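PDB 6SDB: titin,Decorin,Titin from Homo sapiens, which is an engineered titin Z1Z2 tandem carrying an exogenous decorin peptide, probably meant as a building block of a self-assembling protein scaffold. Local coordinates for residues A165-E170 with L192-E197. Numbering follows the deposited sequence.
Sequences AEAYPE and LLVQGE
V194 lays its methyl CG1 against the methyl of A167, the firmest part of the packing of its side chain over A167-P169. The A167 CB to V194 CG1 separation of 3.7 Å identifies an apolar van der Waals contact between two buried residues. A chi1 of -54° puts CG1 anti to the carbonyl carbon, on the side of A167, and CG2 between N and the carbonyl carbon, facing the backbone at Y168-P169. There CG2 is modelled too close to Y168 O for its exact place to be trusted. The backbones of the two segments come nearest at P169 CA and V194 CA, 5.2 Å apart. P169 extends the contact toward the chain end. Its ring carbon CG stands 4.1 Å from V194 O and 4.2 Å from G196 CA, a loose fit at the exposed margin. Together the segments bury 194 Å², a small patch held by packing. S172 OG bridges them, bonding P169 O and, weakly, V194 N; the bond of D171 OD1 to Y168 N is local to the loop. Both segments belong to the second immunoglobulin I-set domain, in the titin part of the fusion, where the loop linking strands 159-164 and 173-181 packs against the end of strand 184-195, itself parallel to strand 114-117, and A167 also reaches V122 of strand 122-131 in the facing sheet.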
# COMPACT_ATOMS: atom_id res chain seq x y z
N ALA A 165 -4.47 -7.97 -27.45
CA ALA A 165 -5.87 -7.86 -27.84
C ALA A 165 -6.24 -8.91 -28.89
O ALA A 165 -7.26 -9.60 -28.75
CB ALA A 165 -6.14 -6.46 -28.37
N GLU A 166 -5.46 -9.02 -29.95
CA GLU A 166 -5.60 -10.12 -30.89
C GLU A 166 -4.22 -10.53 -31.37
O GLU A 166 -3.46 -9.70 -31.86
CB GLU A 166 -6.54 -9.82 -32.07
CG GLU A 166 -6.65 -8.41 -32.57
CD GLU A 166 -7.43 -8.38 -33.89
OE1 GLU A 166 -7.13 -9.25 -34.74
OE2 GLU A 166 -8.32 -7.51 -34.06
N ALA A 167 -3.90 -11.80 -31.16
CA ALA A 167 -2.58 -12.32 -31.46
C ALA A 167 -2.44 -12.69 -32.93
O ALA A 167 -3.34 -13.30 -33.53
CB ALA A 167 -2.30 -13.54 -30.57
N TYR A 168 -1.32 -12.30 -33.52
CA TYR A 168 -0.87 -12.63 -34.86
C TYR A 168 0.49 -13.29 -34.75
O TYR A 168 1.18 -13.13 -33.73
CB TYR A 168 -0.78 -11.39 -35.75
CG TYR A 168 -2.10 -10.72 -35.92
CD1 TYR A 168 -2.34 -9.45 -35.41
CD2 TYR A 168 -3.14 -11.38 -36.58
CE1 TYR A 168 -3.56 -8.84 -35.57
CE2 TYR A 168 -4.37 -10.78 -36.74
CZ TYR A 168 -4.58 -9.51 -36.23
OH TYR A 168 -5.81 -8.92 -36.40
N PRO A 169 0.91 -14.06 -35.77
CA PRO A 169 2.23 -14.74 -35.69
C PRO A 169 3.38 -13.81 -35.36
O PRO A 169 4.27 -14.19 -34.58
CB PRO A 169 2.36 -15.38 -37.07
CG PRO A 169 0.94 -15.64 -37.49
CD PRO A 169 0.13 -14.51 -36.94
N GLU A 170 3.37 -12.57 -35.87
CA GLU A 170 4.43 -11.61 -35.58
C GLU A 170 4.64 -11.41 -34.09
O GLU A 170 5.68 -10.86 -33.68
CB GLU A 170 4.12 -10.26 -36.25
CG GLU A 170 2.63 -9.93 -36.32
CD GLU A 170 2.35 -8.45 -36.59
OE1 GLU A 170 2.91 -7.58 -35.87
OE2 GLU A 170 1.53 -8.17 -37.50
N LEU A 192 5.68 -17.64 -26.29
CA LEU A 192 4.36 -17.52 -26.87
C LEU A 192 4.43 -17.87 -28.35
O LEU A 192 5.19 -17.24 -29.10
CB LEU A 192 3.81 -16.10 -26.68
CG LEU A 192 2.48 -15.85 -27.42
CD1 LEU A 192 1.35 -16.55 -26.69
CD2 LEU A 192 2.20 -14.37 -27.58
N LEU A 193 3.65 -18.86 -28.76
CA LEU A 193 3.53 -19.22 -30.17
C LEU A 193 2.08 -19.10 -30.59
O LEU A 193 1.20 -19.69 -29.95
CB LEU A 193 3.99 -20.65 -30.42
CG LEU A 193 5.32 -20.97 -29.78
CD1 LEU A 193 5.34 -22.43 -29.39
CD2 LEU A 193 6.41 -20.62 -30.77
N VAL A 194 1.84 -18.40 -31.69
CA VAL A 194 0.49 -18.20 -32.21
C VAL A 194 0.47 -18.75 -33.63
O VAL A 194 1.27 -18.35 -34.48
CB VAL A 194 0.09 -16.71 -32.13
CG1 VAL A 194 0.27 -16.18 -30.70
CG2 VAL A 194 0.96 -15.91 -32.93
N GLN A 195 -0.41 -19.71 -33.88
CA GLN A 195 -0.41 -20.39 -35.16
C GLN A 195 -1.17 -19.61 -36.24
O GLN A 195 -2.16 -18.93 -35.95
CB GLN A 195 -1.01 -21.78 -34.97
CG GLN A 195 -0.79 -22.67 -36.17
CD GLN A 195 -1.29 -24.08 -35.92
OE1 GLN A 195 -1.67 -24.45 -34.80
NE2 GLN A 195 -1.40 -24.84 -37.00
N GLY A 196 -0.71 -19.72 -37.50
CA GLY A 196 -1.26 -18.97 -38.63
C GLY A 196 -2.61 -19.34 -39.23
O GLY A 196 -3.63 -19.31 -38.53
N GLU A 197 -2.64 -19.64 -40.54
CA GLU A 197 -3.85 -20.08 -41.30
C GLU A 197 -4.01 -21.62 -41.26
O GLU A 197 -5.12 -22.13 -41.39
CB GLU A 197 -3.78 -19.63 -42.78
CG GLU A 197 -2.93 -20.61 -43.59
CD GLU A 197 -1.45 -20.40 -43.36
OE1 GLU A 197 -0.63 -21.19 -43.87
OE2 GLU A 197 -1.12 -19.40 -42.68